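Long-range contacts in intracellular protein transport protein USO1 (Saccharomyces cerevisiae S288c, PDB 6LSU), which is required for protein transport from the ER to the Golgi complex as a membrane tether, this chain being its globular head with armadillo-type repeats: residues G246-L251 and D301-N306; H285-P290 and M339-L344; A573-I578 and T694-V699. All blocks are in the same frame, centred on the assembly; numbering follows the deposited sequence.

Contact 1: residues G246-L251 and D301-N306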
loop_
_atom_site.group_PDB
_atom_site.type_symbol
_atom_site.label_atom_id
_atom_site.label_comp_id
_atom_site.label_asym_id
_atom_site.label_seq_id
_atom_site.Cartn_x
_atom_site.Cartn_y
_atom_site.Cartn_z
ATOM N N GLY A 246 -14.349 -0.897 18.397
ATOM C CA GLY A 246 -13.143 -0.406 17.710
ATOM C C GLY A 246 -12.560 -1.461 16.785
ATOM O O GLY A 246 -13.319 -2.203 16.115
ATOM N N LEU A 247 -11.241 -1.563 16.754
ATOM C CA LEU A 247 -10.520 -2.579 15.946
ATOM C C LEU A 247 -11.133 -3.961 16.181
ATOM O O LEU A 247 -11.170 -4.779 15.199
ATOM C CB LEU A 247 -9.040 -2.554 16.318
ATOM C CG LEU A 247 -8.126 -1.852 15.313
ATOM C CD1 LEU A 247 -8.799 -0.689 14.597
ATOM C CD2 LEU A 247 -6.842 -1.407 15.976
ATOM N N ARG A 248 -11.630 -4.226 17.397
ATOM C CA ARG A 248 -12.235 -5.546 17.729
ATOM C C ARG A 248 -13.670 -5.663 17.204
ATOM O O ARG A 248 -14.213 -6.754 17.275
ATOM C CB ARG A 248 -12.119 -5.810 19.229
ATOM C CG ARG A 248 -10.673 -6.016 19.659
ATOM C CD ARG A 248 -10.487 -6.162 21.147
ATOM N NE ARG A 248 -10.122 -4.873 21.727
ATOM C CZ ARG A 248 -9.311 -4.699 22.766
ATOM N NH1 ARG A 248 -8.758 -5.734 23.379
ATOM N NH2 ARG A 248 -9.045 -3.476 23.189
ATOM N N GLY A 249 -14.283 -4.613 16.651
ATOM C CA GLY A 249 -15.480 -4.811 15.804
ATOM C C GLY A 249 -15.155 -5.770 14.661
ATOM O O GLY A 249 -13.958 -6.083 14.418
ATOM N N SER A 250 -16.131 -6.319 13.986
ATOM C CA SER A 250 -15.786 -7.141 12.816
ATOM C C SER A 250 -16.167 -6.337 11.565
ATOM O O SER A 250 -15.523 -5.218 11.386
ATOM C CB SER A 250 -16.330 -8.540 12.959
ATOM O OG SER A 250 -17.727 -8.569 12.737
ATOM N N LEU A 251 -17.166 -6.772 10.795
ATOM C CA LEU A 251 -17.403 -6.199 9.457
ATOM C C LEU A 251 -17.919 -4.753 9.551
ATOM O O LEU A 251 -17.456 -3.917 8.715
ATOM C CB LEU A 251 -18.370 -7.094 8.698
ATOM C CG LEU A 251 -17.720 -8.167 7.863
ATOM C CD1 LEU A 251 -18.814 -8.822 7.006
ATOM C CD2 LEU A 251 -16.630 -7.601 6.989
ATOM N N ASP A 301 -7.531 -11.925 11.034
ATOM C CA ASP A 301 -7.536 -11.354 9.673
ATOM C C ASP A 301 -8.435 -10.116 9.661
ATOM O O ASP A 301 -8.112 -9.139 9.043
ATOM C CB ASP A 301 -7.993 -12.421 8.681
ATOM C CG ASP A 301 -6.898 -13.400 8.309
ATOM O OD1 ASP A 301 -5.761 -12.942 8.110
ATOM O OD2 ASP A 301 -7.167 -14.592 8.253
ATOM N N GLN A 302 -9.532 -10.129 10.397
ATOM C CA GLN A 302 -10.457 -8.980 10.392
ATOM C C GLN A 302 -9.781 -7.770 11.063
ATOM O O GLN A 302 -9.873 -6.594 10.502
ATOM C CB GLN A 302 -11.773 -9.360 11.042
ATOM C CG GLN A 302 -12.824 -8.277 10.914
ATOM C CD GLN A 302 -13.026 -7.893 9.467
ATOM O OE1 GLN A 302 -13.510 -8.687 8.683
ATOM N NE2 GLN A 302 -12.724 -6.659 9.086
ATOM N N ARG A 303 -9.136 -7.996 12.221
ATOM C CA ARG A 303 -8.535 -6.842 12.960
ATOM C C ARG A 303 -7.332 -6.304 12.191
ATOM O O ARG A 303 -7.159 -5.078 12.162
ATOM C CB ARG A 303 -8.153 -7.277 14.357
ATOM C CG ARG A 303 -9.365 -7.822 15.095
ATOM C CD ARG A 303 -8.981 -8.515 16.336
ATOM N NE ARG A 303 -10.202 -8.825 17.017
ATOM C CZ ARG A 303 -10.298 -9.058 18.294
ATOM N NH1 ARG A 303 -9.216 -9.059 19.039
ATOM N NH2 ARG A 303 -11.487 -9.277 18.795
ATOM N N ILE A 304 -6.607 -7.183 11.500
ATOM C CA ILE A 304 -5.480 -6.798 10.594
ATOM C C ILE A 304 -5.989 -5.855 9.505
ATOM O O ILE A 304 -5.362 -4.779 9.286
ATOM C CB ILE A 304 -4.788 -8.029 9.977
ATOM C CG1 ILE A 304 -3.959 -8.725 11.077
ATOM C CG2 ILE A 304 -3.932 -7.647 8.752
ATOM C CD1 ILE A 304 -3.416 -10.108 10.695
ATOM N N VAL A 305 -7.082 -6.258 8.837
ATOM C CA VAL A 305 -7.714 -5.455 7.755
ATOM C C VAL A 305 -8.245 -4.149 8.345
ATOM O O VAL A 305 -8.093 -3.151 7.685
ATOM C CB VAL A 305 -8.839 -6.234 7.058
ATOM C CG1 VAL A 305 -9.519 -5.393 5.948
ATOM C CG2 VAL A 305 -8.349 -7.547 6.479
ATOM N N ASN A 306 -8.834 -4.154 9.549
ATOM C CA ASN A 306 -9.422 -2.921 10.130
ATOM C C ASN A 306 -8.232 -1.964 10.316
ATOM O O ASN A 306 -8.247 -0.828 9.829
ATOM C CB ASN A 306 -10.239 -3.171 11.401
ATOM C CG ASN A 306 -11.571 -3.868 11.160
ATOM O OD1 ASN A 306 -12.020 -4.033 10.030
ATOM N ND2 ASN A 306 -12.211 -4.268 12.254
#

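Contact 2: residues H285-P290 and M339-L344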
loop_
_atom_site.group_PDB
_atom_site.type_symbol
_atom_site.label_atom_id
_atom_site.label_comp_id
_atom_site.label_asym_id
_atom_site.label_seq_id
_atom_site.Cartn_x
_atom_site.Cartn_y
_atom_site.Cartn_z
ATOM N N HIS A 285 -6.901 7.163 18.626
ATOM C CA HIS A 285 -7.367 6.346 19.779
ATOM C C HIS A 285 -7.584 4.887 19.302
ATOM O O HIS A 285 -7.264 3.911 20.075
ATOM C CB HIS A 285 -8.622 6.967 20.392
ATOM C CG HIS A 285 -9.244 6.028 21.358
ATOM N ND1 HIS A 285 -8.693 5.842 22.619
ATOM C CD2 HIS A 285 -10.304 5.183 21.249
ATOM C CE1 HIS A 285 -9.399 4.926 23.258
ATOM N NE2 HIS A 285 -10.402 4.511 22.448
ATOM N N LEU A 286 -8.176 4.766 18.095
ATOM C CA LEU A 286 -8.478 3.481 17.403
ATOM C C LEU A 286 -7.180 2.770 16.968
ATOM O O LEU A 286 -7.078 1.597 17.226
ATOM C CB LEU A 286 -9.339 3.807 16.178
ATOM C CG LEU A 286 -9.677 2.624 15.281
ATOM C CD1 LEU A 286 -10.596 1.681 16.047
ATOM C CD2 LEU A 286 -10.309 3.078 13.984
ATOM N N LEU A 287 -6.223 3.498 16.371
ATOM C CA LEU A 287 -4.904 2.973 15.994
ATOM C C LEU A 287 -4.146 2.518 17.250
ATOM O O LEU A 287 -3.356 1.567 17.190
ATOM C CB LEU A 287 -4.132 4.050 15.243
ATOM C CG LEU A 287 -4.562 4.285 13.798
ATOM C CD1 LEU A 287 -3.782 5.441 13.172
ATOM C CD2 LEU A 287 -4.325 3.014 13.007
ATOM N N SER A 288 -4.405 3.125 18.385
ATOM C CA SER A 288 -3.575 2.887 19.591
ATOM C C SER A 288 -4.137 1.689 20.366
ATOM O O SER A 288 -3.416 1.149 21.219
ATOM C CB SER A 288 -3.447 4.116 20.462
ATOM O OG SER A 288 -4.453 4.122 21.462
ATOM N N GLU A 289 -5.296 1.171 19.972
ATOM C CA GLU A 289 -5.909 0.013 20.647
ATOM C C GLU A 289 -4.965 -1.172 20.852
ATOM O O GLU A 289 -4.937 -1.767 21.924
ATOM C CB GLU A 289 -7.158 -0.420 19.908
ATOM C CG GLU A 289 -8.401 0.035 20.630
ATOM C CD GLU A 289 -9.617 0.117 19.726
ATOM O OE1 GLU A 289 -10.353 1.200 19.774
ATOM O OE2 GLU A 289 -9.824 -0.899 19.003
ATOM N N PRO A 290 -4.195 -1.639 19.860
ATOM C CA PRO A 290 -3.389 -2.842 20.070
ATOM C C PRO A 290 -2.276 -2.715 21.131
ATOM O O PRO A 290 -1.766 -3.721 21.491
ATOM C CB PRO A 290 -2.724 -3.063 18.718
ATOM C CG PRO A 290 -3.548 -2.261 17.764
ATOM C CD PRO A 290 -4.004 -1.058 18.536
ATOM N N MET A 339 3.443 9.142 16.457
ATOM C CA MET A 339 3.988 8.356 17.570
ATOM C C MET A 339 3.182 7.066 17.618
ATOM O O MET A 339 3.724 6.015 17.897
ATOM C CB MET A 339 3.863 9.121 18.895
ATOM C CG MET A 339 4.591 8.431 20.008
ATOM S SD MET A 339 6.368 8.515 19.662
ATOM C CE MET A 339 6.834 6.883 20.264
ATOM N N VAL A 340 1.887 7.143 17.424
ATOM C CA VAL A 340 1.051 5.904 17.497
ATOM C C VAL A 340 1.409 4.963 16.327
ATOM O O VAL A 340 1.517 3.737 16.587
ATOM C CB VAL A 340 -0.445 6.226 17.549
ATOM C CG1 VAL A 340 -1.263 4.937 17.535
ATOM C CG2 VAL A 340 -0.754 7.018 18.809
ATOM N N VAL A 341 1.547 5.464 15.093
ATOM C CA VAL A 341 1.831 4.493 13.995
ATOM C C VAL A 341 3.250 3.895 14.166
ATOM O O VAL A 341 3.423 2.757 13.848
ATOM C CB VAL A 341 1.485 5.007 12.577
ATOM C CG1 VAL A 341 0.323 5.972 12.544
ATOM C CG2 VAL A 341 2.653 5.512 11.827
ATOM N N LEU A 342 4.221 4.632 14.701
ATOM C CA LEU A 342 5.601 4.130 14.935
ATOM C C LEU A 342 5.586 3.126 16.053
ATOM O O LEU A 342 6.387 2.208 15.959
ATOM C CB LEU A 342 6.557 5.261 15.315
ATOM C CG LEU A 342 6.932 6.231 14.201
ATOM C CD1 LEU A 342 7.816 7.348 14.764
ATOM C CD2 LEU A 342 7.624 5.498 13.080
ATOM N N ARG A 343 4.696 3.254 17.044
ATOM C CA ARG A 343 4.480 2.163 18.034
ATOM C C ARG A 343 3.990 0.913 17.310
ATOM O O ARG A 343 4.473 -0.153 17.669
ATOM C CB ARG A 343 3.516 2.567 19.148
ATOM C CG ARG A 343 4.207 3.368 20.233
ATOM C CD ARG A 343 3.258 3.661 21.396
ATOM N NE ARG A 343 3.614 4.956 21.968
ATOM C CZ ARG A 343 2.846 6.043 21.975
ATOM N NH1 ARG A 343 1.608 6.012 21.508
ATOM N NH2 ARG A 343 3.325 7.168 22.471
ATOM N N LEU A 344 3.047 1.032 16.372
ATOM C CA LEU A 344 2.516 -0.130 15.620
ATOM C C LEU A 344 3.656 -0.752 14.785
ATOM O O LEU A 344 3.663 -1.990 14.630
ATOM C CB LEU A 344 1.346 0.312 14.737
ATOM C CG LEU A 344 0.055 0.683 15.478
ATOM C CD1 LEU A 344 -0.968 1.210 14.504
ATOM C CD2 LEU A 344 -0.553 -0.488 16.226
#

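Contact 3: residues A573-I578 and T694-V699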
loop_
_atom_site.group_PDB
_atom_site.type_symbol
_atom_site.label_atom_id
_atom_site.label_comp_id
_atom_site.label_asym_id
_atom_site.label_seq_id
_atom_site.Cartn_x
_atom_site.Cartn_y
_atom_site.Cartn_z
ATOM N N ALA A 573 31.742 -15.313 -4.542
ATOM C CA ALA A 573 30.727 -15.441 -3.456
ATOM C C ALA A 573 29.495 -16.243 -3.911
ATOM O O ALA A 573 29.073 -16.127 -5.110
ATOM C CB ALA A 573 30.315 -14.080 -2.949
ATOM N N ALA A 574 28.930 -17.012 -2.971
ATOM C CA ALA A 574 27.785 -17.927 -3.186
ATOM C C ALA A 574 26.631 -17.136 -3.804
ATOM O O ALA A 574 26.086 -17.570 -4.835
ATOM C CB ALA A 574 27.382 -18.551 -1.872
ATOM N N ASP A 575 26.308 -15.992 -3.193
ATOM C CA ASP A 575 25.225 -15.076 -3.623
ATOM C C ASP A 575 25.782 -14.021 -4.583
ATOM O O ASP A 575 26.746 -13.327 -4.206
ATOM C CB ASP A 575 24.591 -14.420 -2.401
ATOM C CG ASP A 575 23.099 -14.307 -2.563
ATOM O OD1 ASP A 575 22.687 -13.753 -3.610
ATOM O OD2 ASP A 575 22.390 -14.859 -1.707
ATOM N N ILE A 576 25.171 -13.864 -5.761
ATOM C CA ILE A 576 25.734 -12.974 -6.810
ATOM C C ILE A 576 25.302 -11.547 -6.474
ATOM O O ILE A 576 25.872 -10.546 -7.065
ATOM C CB ILE A 576 25.345 -13.442 -8.226
ATOM C CG1 ILE A 576 24.139 -12.700 -8.793
ATOM C CG2 ILE A 576 25.138 -14.946 -8.260
ATOM C CD1 ILE A 576 23.821 -13.066 -10.225
ATOM N N ARG A 577 24.375 -11.448 -5.524
ATOM C CA ARG A 577 23.873 -10.164 -4.984
ATOM C C ARG A 577 25.073 -9.376 -4.447
ATOM O O ARG A 577 25.309 -8.246 -4.931
ATOM C CB ARG A 577 22.796 -10.465 -3.939
ATOM C CG ARG A 577 21.394 -10.527 -4.518
ATOM C CD ARG A 577 20.375 -10.950 -3.488
ATOM N NE ARG A 577 20.242 -12.387 -3.563
ATOM C CZ ARG A 577 19.331 -13.024 -4.275
ATOM N NH1 ARG A 577 18.430 -12.356 -4.983
ATOM N NH2 ARG A 577 19.322 -14.343 -4.253
ATOM N N ILE A 578 25.877 -10.016 -3.594
ATOM C CA ILE A 578 27.059 -9.416 -2.911
ATOM C C ILE A 578 27.962 -8.686 -3.895
ATOM O O ILE A 578 28.220 -7.494 -3.706
ATOM C CB ILE A 578 27.783 -10.502 -2.108
ATOM C CG1 ILE A 578 26.801 -11.188 -1.172
ATOM C CG2 ILE A 578 28.985 -9.933 -1.385
ATOM C CD1 ILE A 578 27.446 -12.008 -0.062
ATOM N N THR A 694 16.015 -20.974 -2.826
ATOM C CA THR A 694 16.594 -20.575 -1.507
ATOM C C THR A 694 15.533 -19.873 -0.651
ATOM O O THR A 694 15.569 -20.085 0.575
ATOM C CB THR A 694 17.809 -19.642 -1.642
ATOM O OG1 THR A 694 17.812 -19.076 -2.952
ATOM C CG2 THR A 694 19.133 -20.331 -1.398
ATOM N N GLY A 695 14.649 -19.080 -1.278
ATOM C CA GLY A 695 13.589 -18.269 -0.633
ATOM C C GLY A 695 13.925 -16.778 -0.575
ATOM O O GLY A 695 13.351 -16.079 0.284
ATOM N N LEU A 696 14.823 -16.312 -1.455
ATOM C CA LEU A 696 15.361 -14.928 -1.507
ATOM C C LEU A 696 14.579 -14.148 -2.558
ATOM O O LEU A 696 14.268 -14.633 -3.637
ATOM C CB LEU A 696 16.862 -14.926 -1.840
ATOM C CG LEU A 696 17.814 -15.325 -0.710
ATOM C CD1 LEU A 696 19.264 -15.097 -1.108
ATOM C CD2 LEU A 696 17.507 -14.578 0.575
ATOM N N PRO A 697 14.220 -12.891 -2.274
ATOM C CA PRO A 697 13.603 -12.054 -3.295
ATOM C C PRO A 697 14.493 -11.953 -4.538
ATOM O O PRO A 697 15.671 -11.949 -4.389
ATOM C CB PRO A 697 13.488 -10.705 -2.595
ATOM C CG PRO A 697 13.396 -11.084 -1.135
ATOM C CD PRO A 697 14.366 -12.229 -0.978
ATOM N N LYS A 698 13.879 -11.824 -5.717
ATOM C CA LYS A 698 14.593 -11.676 -7.011
ATOM C C LYS A 698 14.861 -10.192 -7.231
ATOM O O LYS A 698 14.309 -9.585 -8.230
ATOM C CB LYS A 698 13.800 -12.324 -8.146
ATOM C CG LYS A 698 13.656 -13.831 -8.021
ATOM C CD LYS A 698 12.980 -14.450 -9.213
ATOM C CE LYS A 698 12.747 -15.934 -9.038
ATOM N NZ LYS A 698 12.592 -16.621 -10.342
ATOM N N VAL A 699 15.687 -9.646 -6.331
ATOM C CA VAL A 699 16.051 -8.203 -6.296
ATOM C C VAL A 699 17.572 -8.178 -6.336
ATOM O O VAL A 699 18.198 -8.725 -5.372
ATOM C CB VAL A 699 15.471 -7.488 -5.050
ATOM C CG1 VAL A 699 15.996 -6.073 -4.880
ATOM C CG2 VAL A 699 13.952 -7.469 -5.094
#

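Contact 1: residues G246-L251 and D301-N306
N306, on the first turns of helix 301-317, reaches across to the loop 246-251 and donates from ND2 to the carbonyl O of L247 at 3.2 Å. The N-H...O angle is 153°; the oxygen lies close to the amide plane of N306, whereas ND2 sits above the carbonyl plane of L247. The carbonyl O of G249 is also near the amide, 3.3 Å from ND2 of N306. Asparagine suits the place because a short side chain can offer an N-H to the loop and still present an oxygen to its own helix.

Beside this bond, R303 comes up to the loop with its CG 3.5 Å from L247 O. Its extended chain carries the guanidinium to R248, whose side chain it crosses obliquely; CG of R248 lies over the middle of one guanidinium face, 3.4 Å from CZ of R303. The two guanidinium planes stand nearly perpendicular, 82° apart, and the R248 chain bends at chi3 so that its charge leads away toward E295, a long, weak ion pair. R303 is held by NH1 donating to the carbonyl O of F298.

Further along, Q302 lays its CG 3.7 Å from the CA of S250. With CG opposite the backbone N (chi1 -173°) and a bend at chi2, its NE2 turns back to N306 OD1 at 2.9 Å and also bonds N254 OD1 of helix 251-264. Q302 thus restrains the rotation of the N306 amide. The loop has its own brace: G249 N bonds G246 O at 2.7 Å, and the positive phi of G246 favours glycine.

Here, where ARM 4 meets ARM 5, the buried N306 has a partner for its N-H and for its oxygen, so its amide is probably fixed in one orientation.

Contact 2: residues H285-P290 and M339-L344
V340 is turned so that CG1 lies opposite its backbone N (chi1 176°), which aims this methyl at L287 and S288: V340 CG1 is 3.8 Å from CB of L287 and 3.7 Å from CB of S288. One turn on, L344 has CG opposite its carbonyl carbon (chi1 -71°), and its forked end arrives at the carbonyl O of L287 with CD1 and CD2 of L344 each 3.6 Å away. L344 CD2 also packs 3.8 Å from P290 CG; the L344 and L287 side chains cross at about a right angle, with L344 CD1 4.1 Å from L287 CD2. L287 runs alongside V341, its CD1 4.2 Å from V341 CG1.

These residues join ARM 5 to ARM 6, the close packing of helices from successive repeats by which an armadillo solenoid is built. Branched aliphatic residues suit helix 337-346 here because a face of methyls can fill the spaces between helices, and P290, lacking an N-H, leaves no donor to be buried. Cut back to an alanine, L344 would lose its fork, and the P290 ring and the L287 side chain and carbonyl would probably be left without this packing partner. Helix 301-317 packs against the same residues: I307 touches L287, P290 and L344, and A358 of helix 354-366 packs on L344.

Contact 3: residues A573-I578 and T694-V699
R577 and L696 meet where the start of helix 577-590 faces the loop 694-699. The charged interactions come first. R577 NE forms a salt bridge with D575 OD1 at 2.8 Å, although the N-H angle of 129° makes the hydrogen bond itself weak, and NH2 forms a salt bridge with OD2 of D692, shortly before the segment 694-699 in the same loop. The same D575 OD1 accepts a weak capping bond from R577 N at 3.4 Å, so one carboxylate oxygen meets both the helix start and the guanidinium. Arginine suits a buried position with two acidic neighbours: its broad, flat head can meet both, and they are likely to offset its charge.

Polar approaches without a proper bond follow. P697 O lies 2.9 Å from R577 NH1 but at a poor angle, and V699 O sits at the guanidinium edge, near its plane, 3.6 Å from CD of R577. A bend at chi3 (-92°) swings the head toward this run of loop carbonyls. An inverse gamma turn centred on K698, with a weak bond from V699 N to P697 O, shapes the loop here.

L696 brings hydrocarbon against the charged groups. Its CB lies over one face of the guanidinium, 3.5 Å from NH2 of R577. The L696 and D575 side chains come from opposite directions, so CD1 of L696 meets OD2 of D575. Leucine here probably shields part of the ion pair from water.

Y700, next after V699, also touches R577. Helix 514-528 backs both segments: F515 touches R577 and P697, F518 touches V699, and P514 touches D575.

Contact 2 is the buried one, and its chemistry is mainly that of apolar side chains; contacts 1 and 3 are partly buried and rely on polar groups, an amide pair and an arginine methylene laid on another arginine's guanidinium face in contact 1, a salt-bridged arginine in contact 3. Contacts 1 and 2 are neighbours, their centres about 14 Å apart: E289 of contact 2 accepts a probable hydrogen bond from the backbone N of L247 in contact 1, and helix 301-317 takes part in contact 1 and also packs against contact 2. Together they join ARM 4, 5 and 6 in sequence. Contact 3 stands apart, its centre about 35 Å or more from the others, in the later part of the head.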